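Local coordinates for arginine 3rd transport system periplasmic binding protein (Legionella pneumophila subsp. pneumophila str. Philadelphia 1, PDB 3KZG) that probably binds arginine in the periplasm and delivers it to a membrane transporter for uptake, at residues N4-T9 with T46-I51; K11-F16 with Y159-Y164; V64-A69 with I195-D200. All coordinates share one frame; numbering follows the deposited sequence.

How the contacts relate
Contacts 1 and 3 build one lobe of the protein, and contact 2 joins that lobe to the other. The centres of contacts 1 and 3 lie about 10 Å apart. They share a sheet: G8 N is 2.9 Å from L66 O and T6 O is 2.7 Å from D65 N, both probable hydrogen bonds. Strand 4-13 therefore pairs with 44-50 on one edge and with 66-67 on the other. The same strand runs on into contact 2, about 18 Å from contact 1 between centres. There K11 packs on A49 and Y50. Contacts 2 and 3 do not touch; their nearest atoms are about 6 Å apart. In this family the ligand binds in the cleft between the lobes, whose two sides contact 2 joins.

Contact 1. Residues N4-T9 with T46-I51; sequences NLTIGT and TFEAYI
L5 and T46 meet at the start of this parallel strand pair. L5 O takes two bonds from one residue. T46 N donates at 3.1 Å to L5 O, and T46 OG1 donates to the same L5 O at 2.9 Å. The hydroxyl comes in from 30° outside the carbonyl plane. Its place follows from chi1 of 57°, which sets OG1 between the backbone N and the carbonyl carbon of T46.

From there the ladder alternates. I7 N gives to T46 O at 2.8 Å, and E48 N returns to I7 O at 2.7 Å. T9 N then gives to E48 O at 2.9 Å, and Y50 N closes the run on T9 O at 3.0 Å. I7 and T9 thus spend both backbone N and O on segment 46-51. G8 turns its backbone N and O the other way, to L66 and I68. T6 N is hydrogen-bonded to the carboxylate atom D65 OD2, and T6 O faces D65 N. G8 still touches this strand, since its CA lies 3.0 Å from E48 O in a CA-H...O contact.

The side chains split between two faces. T6, T46 and E48 line one. I7, F47, T9 and A49 line the other, where I7 CB meets F47 CD1 at 4.0 Å. M34 of helix 29-40 packs on both I7 and F47, and I31 adds to the cover of F47. T9 OG1 is hydrogen-bonded to I68 O of segment 64-69. The Y50 ring turns its edge to G8 CA and T9 O.

Strand 4-13, helix 29-40 and strand 44-50 thus form a beta-alpha-beta crossover, with the helix packed on the I7 and F47 face. This is the opening unit of a lobe in type II periplasmic binding proteins.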
ATOM      1  N   ASN A   4     -17.339  31.117   6.853  1.00 43.68           N
ATOM      2  CA  ASN A   4     -18.237  30.168   7.496  1.00 42.51           C
ATOM      3  C   ASN A   4     -19.290  29.757   6.476  1.00 40.18           C
ATOM      4  O   ASN A   4     -19.943  30.604   5.864  1.00 38.83           O
ATOM      5  CB  ASN A   4     -18.903  30.822   8.711  1.00 45.73           C
ATOM      6  CG  ASN A   4     -19.657  29.826   9.583  1.00 48.44           C
ATOM      7  OD1 ASN A   4     -20.150  30.181  10.653  1.00 50.93           O
ATOM      8  ND2 ASN A   4     -19.750  28.579   9.132  1.00 49.15           N
ATOM      9  N   LEU A   5     -19.444  28.449   6.292  1.00 37.21           N
ATOM     10  CA  LEU A   5     -20.403  27.925   5.332  1.00 34.37           C
ATOM     11  C   LEU A   5     -21.613  27.288   6.000  1.00 33.40           C
ATOM     12  O   LEU A   5     -21.526  26.767   7.112  1.00 33.59           O
ATOM     13  CB  LEU A   5     -19.724  26.893   4.427  1.00 33.86           C
ATOM     14  CG  LEU A   5     -18.538  27.367   3.581  1.00 32.98           C
ATOM     15  CD1 LEU A   5     -17.898  26.175   2.877  1.00 32.36           C
ATOM     16  CD2 LEU A   5     -19.008  28.402   2.569  1.00 32.11           C
ATOM     17  N   THR A   6     -22.742  27.344   5.302  1.00 31.28           N
ATOM     18  CA  THR A   6     -23.990  26.764   5.773  1.00 30.59           C
ATOM     19  C   THR A   6     -24.361  25.667   4.781  1.00 29.48           C
ATOM     20  O   THR A   6     -24.682  25.946   3.626  1.00 28.96           O
ATOM     21  CB  THR A   6     -25.112  27.831   5.821  1.00 31.72           C
ATOM     22  OG1 THR A   6     -24.780  28.826   6.802  1.00 31.43           O
ATOM     23  CG2 THR A   6     -26.451  27.194   6.175  1.00 31.15           C
ATOM     24  N   ILE A   7     -24.302  24.418   5.231  1.00 28.17           N
ATOM     25  CA  ILE A   7     -24.615  23.294   4.360  1.00 26.40           C
ATOM     26  C   ILE A   7     -25.953  22.644   4.680  1.00 24.58           C
ATOM     27  O   ILE A   7     -26.237  22.305   5.823  1.00 22.87           O
ATOM     28  CB  ILE A   7     -23.527  22.192   4.437  1.00 28.46           C
ATOM     29  CG1 ILE A   7     -22.148  22.778   4.129  1.00 28.64           C
ATOM     30  CG2 ILE A   7     -23.846  21.080   3.443  1.00 27.77           C
ATOM     31  CD1 ILE A   7     -21.545  23.547   5.271  1.00 32.06           C
ATOM     32  N   GLY A   8     -26.769  22.472   3.651  1.00 24.53           N
ATOM     33  CA  GLY A   8     -28.053  21.831   3.835  1.00 25.79           C
ATOM     34  C   GLY A   8     -27.890  20.342   3.596  1.00 25.33           C
ATOM     35  O   GLY A   8     -27.176  19.934   2.679  1.00 23.55           O
ATOM     36  N   THR A   9     -28.533  19.532   4.434  1.00 25.49           N
ATOM     37  CA  THR A   9     -28.481  18.075   4.313  1.00 26.12           C
ATOM     38  C   THR A   9     -29.861  17.557   4.702  1.00 27.06           C
ATOM     39  O   THR A   9     -30.609  18.258   5.381  1.00 29.78           O
ATOM     40  CB  THR A   9     -27.415  17.473   5.253  1.00 26.18           C
ATOM     41  OG1 THR A   9     -27.303  16.063   5.011  1.00 25.25           O
ATOM     42  CG2 THR A   9     -27.789  17.710   6.709  1.00 27.17           C
ATOM     43  N   THR A  46     -21.485  24.639   9.377  1.00 32.18           N
ATOM     44  CA  THR A  46     -22.760  24.589  10.084  1.00 31.68           C
ATOM     45  C   THR A  46     -23.776  23.929   9.155  1.00 30.55           C
ATOM     46  O   THR A  46     -23.923  24.327   8.000  1.00 30.90           O
ATOM     47  CB  THR A  46     -23.240  26.000  10.491  1.00 32.65           C
ATOM     48  OG1 THR A  46     -23.333  26.832   9.330  1.00 34.14           O
ATOM     49  CG2 THR A  46     -22.264  26.626  11.478  1.00 31.42           C
ATOM     50  N   PHE A  47     -24.464  22.910   9.666  1.00 29.37           N
ATOM     51  CA  PHE A  47     -25.446  22.157   8.891  1.00 27.78           C
ATOM     52  C   PHE A  47     -26.887  22.589   9.096  1.00 28.94           C
ATOM     53  O   PHE A  47     -27.266  23.044  10.167  1.00 30.07           O
ATOM     54  CB  PHE A  47     -25.345  20.668   9.237  1.00 27.32           C
ATOM     55  CG  PHE A  47     -24.056  20.024   8.812  1.00 25.89           C
ATOM     56  CD1 PHE A  47     -23.854  19.645   7.492  1.00 24.12           C
ATOM     57  CD2 PHE A  47     -23.045  19.797   9.735  1.00 25.26           C
ATOM     58  CE1 PHE A  47     -22.663  19.046   7.100  1.00 23.03           C
ATOM     59  CE2 PHE A  47     -21.850  19.200   9.350  1.00 25.34           C
ATOM     60  CZ  PHE A  47     -21.661  18.825   8.033  1.00 23.86           C
ATOM     61  N   GLU A  48     -27.697  22.417   8.061  1.00 30.35           N
ATOM     62  CA  GLU A  48     -29.100  22.763   8.144  1.00 31.94           C
ATOM     63  C   GLU A  48     -29.888  21.637   7.489  1.00 31.47           C
ATOM     64  O   GLU A  48     -29.819  21.442   6.274  1.00 30.73           O
ATOM     65  CB  GLU A  48     -29.360  24.097   7.444  1.00 35.18           C
ATOM     66  CG  GLU A  48     -30.730  24.675   7.726  1.00 40.14           C
ATOM     67  CD  GLU A  48     -30.679  26.161   7.992  1.00 43.14           C
ATOM     68  OE1 GLU A  48     -30.343  26.926   7.060  1.00 44.48           O
ATOM     69  OE2 GLU A  48     -30.967  26.562   9.141  1.00 44.89           O
ATOM     70  N   ALA A  49     -30.630  20.897   8.308  1.00 30.85           N
ATOM     71  CA  ALA A  49     -31.419  19.763   7.834  1.00 29.60           C
ATOM     72  C   ALA A  49     -32.804  20.125   7.313  1.00 29.70           C
ATOM     73  O   ALA A  49     -33.566  20.833   7.968  1.00 30.23           O
ATOM     74  CB  ALA A  49     -31.541  18.728   8.945  1.00 29.97           C
ATOM     75  N   TYR A  50     -33.121  19.615   6.130  1.00 27.85           N
ATOM     76  CA  TYR A  50     -34.407  19.845   5.490  1.00 28.60           C
ATOM     77  C   TYR A  50     -34.918  18.487   5.077  1.00 27.54           C
ATOM     78  O   TYR A  50     -34.166  17.519   5.073  1.00 28.49           O
ATOM     79  CB  TYR A  50     -34.243  20.667   4.211  1.00 30.26           C
ATOM     80  CG  TYR A  50     -33.706  22.059   4.399  1.00 33.03           C
ATOM     81  CD1 TYR A  50     -34.560  23.158   4.410  1.00 33.10           C
ATOM     82  CD2 TYR A  50     -32.337  22.283   4.546  1.00 32.67           C
ATOM     83  CE1 TYR A  50     -34.069  24.447   4.559  1.00 34.25           C
ATOM     84  CE2 TYR A  50     -31.836  23.569   4.698  1.00 34.27           C
ATOM     85  CZ  TYR A  50     -32.708  24.645   4.703  1.00 34.67           C
ATOM     86  OH  TYR A  50     -32.223  25.919   4.855  1.00 36.29           O
ATOM     87  N   ILE A  51     -36.196  18.410   4.737  1.00 27.03           N
ATOM     88  CA  ILE A  51     -36.742  17.165   4.242  1.00 26.75           C
ATOM     89  C   ILE A  51     -36.109  17.119   2.849  1.00 26.00           C
ATOM     90  O   ILE A  51     -36.114  18.123   2.137  1.00 25.03           O
ATOM     91  CB  ILE A  51     -38.273  17.232   4.130  1.00 27.52           C
ATOM     92  CG1 ILE A  51     -38.889  17.300   5.528  1.00 28.56           C
ATOM     93  CG2 ILE A  51     -38.800  16.024   3.374  1.00 26.25           C
ATOM     94  CD1 ILE A  51     -40.399  17.347   5.520  1.00 29.35           C
TER

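Contact 2. Residues K11-F16 with Y159-Y164; sequences KFNPPF and YEAAKY
The interface between the two lobes is crossed here, where P14 and P15 rest on the first turns of helix 159-166. P14 lies over one face of the Y164 ring in a CH-pi contact. Its CB is 3.7 Å from the ring centroid and 16° off the normal. P14 CG presses closer to the rim, 3.4 Å from Y164 CE2. Y164 reaches this spot with CG anti to its backbone N, at chi1 170°.

The peptide bond before P15 is cis. P15 CD sits 3.4 Å from E160 O, a carbonyl that also takes the helix bond from Y164 N. The same P15 CD touches Y164 CB at 3.8 Å. In the two-lobe fold of solute-binding proteins of this family, 11-16 belongs to the lobe of strand 4-13, and the helix to the lobe of strand 154-158. No hydrogen bond joins the two segments.

A polar tie lies just beside them: N13 ND2 bonds D158 OD2, at the end of strand 154-158. N13 OD1 packs against A161 CB at 3.6 Å. F16 CZ meets E160 CB at 3.9 Å, the two side chains crossing at about a right angle, and Y193 meets the F16 ring in an edge-to-face stack.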
ATOM      1  N   LYS A  11     -32.866  15.177   6.518  1.00 21.36           N
ATOM      2  CA  LYS A  11     -33.120  14.852   7.915  1.00 22.05           C
ATOM      3  C   LYS A  11     -32.940  13.393   8.311  1.00 20.92           C
ATOM      4  O   LYS A  11     -32.607  13.102   9.454  1.00 23.05           O
ATOM      5  CB  LYS A  11     -34.534  15.301   8.304  1.00 23.12           C
ATOM      6  CG  LYS A  11     -34.642  16.789   8.593  1.00 25.60           C
ATOM      7  CD  LYS A  11     -36.071  17.200   8.900  1.00 27.18           C
ATOM      8  CE  LYS A  11     -36.129  18.635   9.417  1.00 30.20           C
ATOM      9  NZ  LYS A  11     -37.530  19.124   9.563  1.00 30.29           N
ATOM     10  N   PHE A  12     -33.154  12.469   7.386  1.00 21.34           N
ATOM     11  CA  PHE A  12     -33.019  11.069   7.748  1.00 21.37           C
ATOM     12  C   PHE A  12     -32.766  10.142   6.564  1.00 21.11           C
ATOM     13  O   PHE A  12     -33.647   9.900   5.730  1.00 19.89           O
ATOM     14  CB  PHE A  12     -34.278  10.617   8.503  1.00 20.55           C
ATOM     15  CG  PHE A  12     -34.149   9.270   9.156  1.00 20.63           C
ATOM     16  CD1 PHE A  12     -33.251   9.070  10.202  1.00 21.30           C
ATOM     17  CD2 PHE A  12     -34.919   8.195   8.720  1.00 21.31           C
ATOM     18  CE1 PHE A  12     -33.120   7.817  10.804  1.00 20.78           C
ATOM     19  CE2 PHE A  12     -34.796   6.939   9.313  1.00 19.51           C
ATOM     20  CZ  PHE A  12     -33.894   6.749  10.359  1.00 19.21           C
ATOM     21  N   ASN A  13     -31.547   9.634   6.486  1.00 22.29           N
ATOM     22  CA  ASN A  13     -31.194   8.697   5.430  1.00 21.85           C
ATOM     23  C   ASN A  13     -29.863   8.060   5.769  1.00 21.27           C
ATOM     24  O   ASN A  13     -28.895   8.176   5.021  1.00 21.28           O
ATOM     25  CB  ASN A  13     -31.120   9.384   4.065  1.00 21.98           C
ATOM     26  CG  ASN A  13     -30.837   8.401   2.936  1.00 22.72           C
ATOM     27  OD1 ASN A  13     -31.371   7.288   2.920  1.00 22.63           O
ATOM     28  ND2 ASN A  13     -30.005   8.811   1.980  1.00 17.55           N
ATOM     29  N   PRO A  14     -29.797   7.390   6.927  1.00 19.82           N
ATOM     30  CA  PRO A  14     -28.556   6.734   7.337  1.00 18.00           C
ATOM     31  C   PRO A  14     -28.130   5.796   6.210  1.00 16.39           C
ATOM     32  O   PRO A  14     -28.976   5.283   5.475  1.00 16.29           O
ATOM     33  CB  PRO A  14     -28.966   5.991   8.611  1.00 19.20           C
ATOM     34  CG  PRO A  14     -30.439   5.719   8.389  1.00 19.40           C
ATOM     35  CD  PRO A  14     -30.912   7.027   7.818  1.00 19.69           C
ATOM     36  N   PRO A  15     -26.819   5.542   6.068  1.00 14.09           N
ATOM     37  CA  PRO A  15     -25.725   6.068   6.887  1.00 13.55           C
ATOM     38  C   PRO A  15     -25.146   7.405   6.424  1.00 13.49           C
ATOM     39  O   PRO A  15     -24.079   7.796   6.889  1.00 15.47           O
ATOM     40  CB  PRO A  15     -24.689   4.960   6.795  1.00 12.53           C
ATOM     41  CG  PRO A  15     -24.812   4.567   5.360  1.00 13.12           C
ATOM     42  CD  PRO A  15     -26.318   4.505   5.145  1.00 14.93           C
ATOM     43  N   PHE A  16     -25.833   8.094   5.513  1.00 14.20           N
ATOM     44  CA  PHE A  16     -25.346   9.381   4.998  1.00 15.91           C
ATOM     45  C   PHE A  16     -25.513  10.520   6.009  1.00 15.82           C
ATOM     46  O   PHE A  16     -24.578  11.276   6.270  1.00 15.07           O
ATOM     47  CB  PHE A  16     -26.050   9.702   3.677  1.00 16.34           C
ATOM     48  CG  PHE A  16     -25.747   8.713   2.591  1.00 17.85           C
ATOM     49  CD1 PHE A  16     -24.550   8.783   1.886  1.00 18.29           C
ATOM     50  CD2 PHE A  16     -26.628   7.669   2.315  1.00 18.48           C
ATOM     51  CE1 PHE A  16     -24.229   7.825   0.917  1.00 19.15           C
ATOM     52  CE2 PHE A  16     -26.319   6.705   1.350  1.00 17.48           C
ATOM     53  CZ  PHE A  16     -25.113   6.788   0.651  1.00 18.45           C
ATOM     54  N   TYR A 159     -28.220   2.252  -2.347  1.00 15.57           N
ATOM     55  CA  TYR A 159     -27.637   0.958  -2.011  1.00 14.72           C
ATOM     56  C   TYR A 159     -27.099   0.889  -0.575  1.00 14.89           C
ATOM     57  O   TYR A 159     -27.421  -0.049   0.159  1.00 13.92           O
ATOM     58  CB  TYR A 159     -26.516   0.616  -2.999  1.00 18.26           C
ATOM     59  CG  TYR A 159     -25.732  -0.621  -2.619  1.00 20.58           C
ATOM     60  CD1 TYR A 159     -26.336  -1.879  -2.624  1.00 21.19           C
ATOM     61  CD2 TYR A 159     -24.399  -0.528  -2.219  1.00 20.14           C
ATOM     62  CE1 TYR A 159     -25.637  -3.019  -2.232  1.00 24.25           C
ATOM     63  CE2 TYR A 159     -23.687  -1.663  -1.823  1.00 23.42           C
ATOM     64  CZ  TYR A 159     -24.313  -2.903  -1.832  1.00 24.42           C
ATOM     65  OH  TYR A 159     -23.630  -4.025  -1.430  1.00 26.42           O
ATOM     66  N   GLU A 160     -26.287   1.869  -0.171  1.00 13.61           N
ATOM     67  CA  GLU A 160     -25.734   1.861   1.184  1.00 15.24           C
ATOM     68  C   GLU A 160     -26.820   2.070   2.241  1.00 15.54           C
ATOM     69  O   GLU A 160     -26.652   1.663   3.394  1.00 14.82           O
ATOM     70  CB  GLU A 160     -24.654   2.935   1.365  1.00 15.72           C
ATOM     71  CG  GLU A 160     -23.352   2.705   0.602  1.00 18.23           C
ATOM     72  CD  GLU A 160     -22.716   1.352   0.873  1.00 19.80           C
ATOM     73  OE1 GLU A 160     -22.950   0.776   1.954  1.00 21.94           O
ATOM     74  OE2 GLU A 160     -21.969   0.868  -0.001  1.00 20.99           O
ATOM     75  N   ALA A 161     -27.915   2.720   1.858  1.00 15.53           N
ATOM     76  CA  ALA A 161     -29.025   2.945   2.785  1.00 16.89           C
ATOM     77  C   ALA A 161     -29.763   1.623   2.968  1.00 16.98           C
ATOM     78  O   ALA A 161     -30.199   1.291   4.068  1.00 17.60           O
ATOM     79  CB  ALA A 161     -29.985   4.005   2.232  1.00 14.80           C
ATOM     80  N   ALA A 162     -29.904   0.877   1.877  1.00 15.26           N
ATOM     81  CA  ALA A 162     -30.582  -0.418   1.907  1.00 17.95           C
ATOM     82  C   ALA A 162     -29.805  -1.403   2.771  1.00 17.76           C
ATOM     83  O   ALA A 162     -30.387  -2.122   3.584  1.00 18.96           O
ATOM     84  CB  ALA A 162     -30.734  -0.972   0.491  1.00 15.28           C
ATOM     85  N   LYS A 163     -28.489  -1.431   2.593  1.00 20.01           N
ATOM     86  CA  LYS A 163     -27.634  -2.322   3.369  1.00 23.04           C
ATOM     87  C   LYS A 163     -27.684  -1.954   4.846  1.00 22.26           C
ATOM     88  O   LYS A 163     -27.685  -2.826   5.714  1.00 21.56           O
ATOM     89  CB  LYS A 163     -26.187  -2.246   2.875  1.00 27.48           C
ATOM     90  CG  LYS A 163     -25.930  -2.988   1.580  1.00 31.74           C
ATOM     91  CD  LYS A 163     -24.450  -3.308   1.446  1.00 37.65           C
ATOM     92  CE  LYS A 163     -23.978  -4.197   2.588  1.00 38.91           C
ATOM     93  NZ  LYS A 163     -22.521  -4.488   2.490  1.00 41.56           N
ATOM     94  N   TYR A 164     -27.716  -0.654   5.124  1.00 20.60           N
ATOM     95  CA  TYR A 164     -27.786  -0.173   6.497  1.00 19.90           C
ATOM     96  C   TYR A 164     -29.018  -0.760   7.191  1.00 20.19           C
ATOM     97  O   TYR A 164     -28.919  -1.377   8.250  1.00 19.59           O
ATOM     98  CB  TYR A 164     -27.881   1.356   6.514  1.00 20.40           C
ATOM     99  CG  TYR A 164     -28.199   1.919   7.875  1.00 20.38           C
ATOM    100  CD1 TYR A 164     -27.189   2.160   8.803  1.00 19.24           C
ATOM    101  CD2 TYR A 164     -29.520   2.164   8.256  1.00 17.67           C
ATOM    102  CE1 TYR A 164     -27.483   2.627  10.079  1.00 20.07           C
ATOM    103  CE2 TYR A 164     -29.824   2.630   9.533  1.00 20.77           C
ATOM    104  CZ  TYR A 164     -28.797   2.857  10.438  1.00 19.89           C
ATOM    105  OH  TYR A 164     -29.075   3.291  11.708  1.00 22.65           O
TER

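Contact 3. Residues V64-A69 with I195-D200; sequences VDLVIA and IMANPD
V67 CG1 stands anti to its backbone N (chi1 165°), and M196, a selenomethionine, sends CG the same way (chi1 -163°). With the two residues paired across the strands, the side chains lie side by side and point alike. A bend at chi3 of M196, 70°, turns CE to meet V67 CG1 at 4.2 Å. F56 and L59 of helix 55-60 also pack on M196.

The backbones beneath are tied twice. M196 N donates to V67 O at 2.9 Å, in the carbonyl plane. V67 N donates to M196 O at 3.1 Å. These bonds make a single antiparallel, hydrogen-bonded pair.

The other face is apolar too. L66 CD2 meets A197 CB at 3.6 Å, and L66 CB touches I195 CG2 at 4.2 Å. I68 CD1 touches I195 CG1 at 4.1 Å, the side chains crossing at a slant. I208 of helix 202-217 packs on L66 and I195, while M34 of helix 29-40 reaches I68 and I195.

I195 and A197 bond onward to S84 and I82. The chain has returned from the second lobe to lay 196-197 between 66-67 and 82-83. Such a returning antiparallel strand is a hallmark of type II periplasmic binding proteins.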
ATOM      1  N   VAL A  64     -28.842  28.163   2.039  1.00 26.00           N
ATOM      2  CA  VAL A  64     -27.618  27.437   2.341  1.00 23.49           C
ATOM      3  C   VAL A  64     -26.623  27.643   1.203  1.00 22.59           C
ATOM      4  O   VAL A  64     -27.011  27.905   0.066  1.00 21.39           O
ATOM      5  CB  VAL A  64     -27.882  25.934   2.492  1.00 21.16           C
ATOM      6  CG1 VAL A  64     -28.848  25.698   3.642  1.00 22.72           C
ATOM      7  CG2 VAL A  64     -28.441  25.375   1.199  1.00 18.50           C
ATOM      8  N   ASP A  65     -25.338  27.516   1.510  1.00 23.28           N
ATOM      9  CA  ASP A  65     -24.301  27.702   0.499  1.00 24.37           C
ATOM     10  C   ASP A  65     -24.100  26.471  -0.369  1.00 23.54           C
ATOM     11  O   ASP A  65     -23.846  26.577  -1.571  1.00 24.48           O
ATOM     12  CB  ASP A  65     -22.985  28.061   1.180  1.00 24.42           C
ATOM     13  CG  ASP A  65     -23.082  29.334   1.972  1.00 25.06           C
ATOM     14  OD1 ASP A  65     -23.472  30.355   1.371  1.00 25.73           O
ATOM     15  OD2 ASP A  65     -22.776  29.319   3.184  1.00 25.55           O
ATOM     16  N   LEU A  66     -24.218  25.303   0.249  1.00 23.11           N
ATOM     17  CA  LEU A  66     -24.027  24.039  -0.445  1.00 22.09           C
ATOM     18  C   LEU A  66     -25.009  22.996   0.067  1.00 21.02           C
ATOM     19  O   LEU A  66     -25.662  23.193   1.090  1.00 22.50           O
ATOM     20  CB  LEU A  66     -22.599  23.537  -0.211  1.00 20.20           C
ATOM     21  CG  LEU A  66     -21.461  24.441  -0.676  1.00 20.01           C
ATOM     22  CD1 LEU A  66     -20.150  23.966  -0.075  1.00 21.90           C
ATOM     23  CD2 LEU A  66     -21.403  24.448  -2.200  1.00 18.13           C
ATOM     24  N   VAL A  67     -25.108  21.889  -0.661  1.00 20.44           N
ATOM     25  CA  VAL A  67     -25.974  20.787  -0.272  1.00 18.38           C
ATOM     26  C   VAL A  67     -25.240  19.465  -0.471  1.00 18.45           C
ATOM     27  O   VAL A  67     -24.583  19.253  -1.491  1.00 15.14           O
ATOM     28  CB  VAL A  67     -27.276  20.750  -1.101  1.00 17.41           C
ATOM     29  CG1 VAL A  67     -27.967  19.407  -0.925  1.00 17.91           C
ATOM     30  CG2 VAL A  67     -28.204  21.870  -0.654  1.00 18.18           C
ATOM     31  N   ILE A  68     -25.341  18.601   0.533  1.00 17.63           N
ATOM     32  CA  ILE A  68     -24.744  17.274   0.496  1.00 16.15           C
ATOM     33  C   ILE A  68     -25.728  16.342   1.194  1.00 17.33           C
ATOM     34  O   ILE A  68     -25.945  16.429   2.401  1.00 18.48           O
ATOM     35  CB  ILE A  68     -23.366  17.231   1.202  1.00 13.96           C
ATOM     36  CG1 ILE A  68     -22.768  15.826   1.073  1.00 13.50           C
ATOM     37  CG2 ILE A  68     -23.488  17.658   2.664  1.00 16.85           C
ATOM     38  CD1 ILE A  68     -21.339  15.711   1.563  1.00  8.15           C
ATOM     39  N   ALA A  69     -26.347  15.475   0.407  1.00 17.62           N
ATOM     40  CA  ALA A  69     -27.320  14.525   0.913  1.00 17.00           C
ATOM     41  C   ALA A  69     -27.462  13.449  -0.143  1.00 16.88           C
ATOM     42  O   ALA A  69     -28.457  13.414  -0.872  1.00 19.54           O
ATOM     43  CB  ALA A  69     -28.649  15.221   1.139  1.00 20.16           C
ATOM     44  N   ILE A 195     -21.515  17.036  -4.142  1.00 16.43           N
ATOM     45  CA  ILE A 195     -21.896  18.247  -3.428  1.00 15.97           C
ATOM     46  C   ILE A 195     -22.511  19.174  -4.481  1.00 18.37           C
ATOM     47  O   ILE A 195     -21.891  19.458  -5.506  1.00 17.47           O
ATOM     48  CB  ILE A 195     -20.657  18.876  -2.764  1.00 18.30           C
ATOM     49  CG1 ILE A 195     -20.105  17.898  -1.716  1.00 17.98           C
ATOM     50  CG2 ILE A 195     -21.008  20.204  -2.105  1.00 17.63           C
ATOM     51  CD1 ILE A 195     -18.842  18.364  -1.046  1.00 18.13           C
HETATM   52  N   MSE A 196     -23.735  19.626  -4.225  1.00 18.83           N
HETATM   53  CA  MSE A 196     -24.471  20.470  -5.159  1.00 19.21           C
HETATM   54  C   MSE A 196     -24.459  21.952  -4.800  1.00 19.18           C
HETATM   55  O   MSE A 196     -24.408  22.326  -3.631  1.00 17.45           O
HETATM   56  CB  MSE A 196     -25.906  19.957  -5.237  1.00 23.99           C
HETATM   57  CG  MSE A 196     -26.723  20.431  -6.415  1.00 28.68           C
HETATM   58 SE   MSE A 196     -28.410  19.488  -6.404  1.00 39.79          SE
HETATM   59  CE  MSE A 196     -29.187  20.343  -4.821  1.00 32.34           C
ATOM     60  N   ALA A 197     -24.494  22.798  -5.822  1.00 19.48           N
ATOM     61  CA  ALA A 197     -24.483  24.232  -5.596  1.00 20.21           C
ATOM     62  C   ALA A 197     -25.149  24.956  -6.753  1.00 20.48           C
ATOM     63  O   ALA A 197     -25.489  24.340  -7.767  1.00 21.73           O
ATOM     64  CB  ALA A 197     -23.049  24.717  -5.423  1.00 18.87           C
ATOM     65  N   ASN A 198     -25.361  26.259  -6.589  1.00 21.23           N
ATOM     66  CA  ASN A 198     -25.970  27.060  -7.642  1.00 22.10           C
ATOM     67  C   ASN A 198     -24.889  27.325  -8.696  1.00 22.50           C
ATOM     68  O   ASN A 198     -23.706  27.401  -8.371  1.00 23.83           O
ATOM     69  CB  ASN A 198     -26.513  28.374  -7.063  1.00 21.79           C
ATOM     70  CG  ASN A 198     -27.724  28.158  -6.163  1.00 21.06           C
ATOM     71  OD1 ASN A 198     -27.715  28.521  -4.985  1.00 23.46           O
ATOM     72  ND2 ASN A 198     -28.771  27.560  -6.720  1.00 19.98           N
ATOM     73  N   PRO A 199     -25.280  27.459  -9.972  1.00 23.99           N
ATOM     74  CA  PRO A 199     -24.332  27.705 -11.064  1.00 24.61           C
ATOM     75  C   PRO A 199     -23.285  28.797 -10.848  1.00 25.69           C
ATOM     76  O   PRO A 199     -22.151  28.675 -11.325  1.00 25.71           O
ATOM     77  CB  PRO A 199     -25.248  28.009 -12.246  1.00 25.24           C
ATOM     78  CG  PRO A 199     -26.429  27.137 -11.971  1.00 24.76           C
ATOM     79  CD  PRO A 199     -26.657  27.380 -10.489  1.00 24.20           C
ATOM     80  N   ASP A 200     -23.647  29.859 -10.137  1.00 24.09           N
ATOM     81  CA  ASP A 200     -22.705  30.948  -9.915  1.00 24.35           C
ATOM     82  C   ASP A 200     -21.693  30.700  -8.805  1.00 23.24           C
ATOM     83  O   ASP A 200     -20.925  31.594  -8.453  1.00 23.95           O
ATOM     84  CB  ASP A 200     -23.449  32.259  -9.633  1.00 25.86           C
ATOM     85  CG  ASP A 200     -24.371  32.167  -8.435  1.00 27.75           C
ATOM     86  OD1 ASP A 200     -24.121  31.337  -7.537  1.00 28.04           O
ATOM     87  OD2 ASP A 200     -25.344  32.947  -8.382  1.00 30.90           O
TER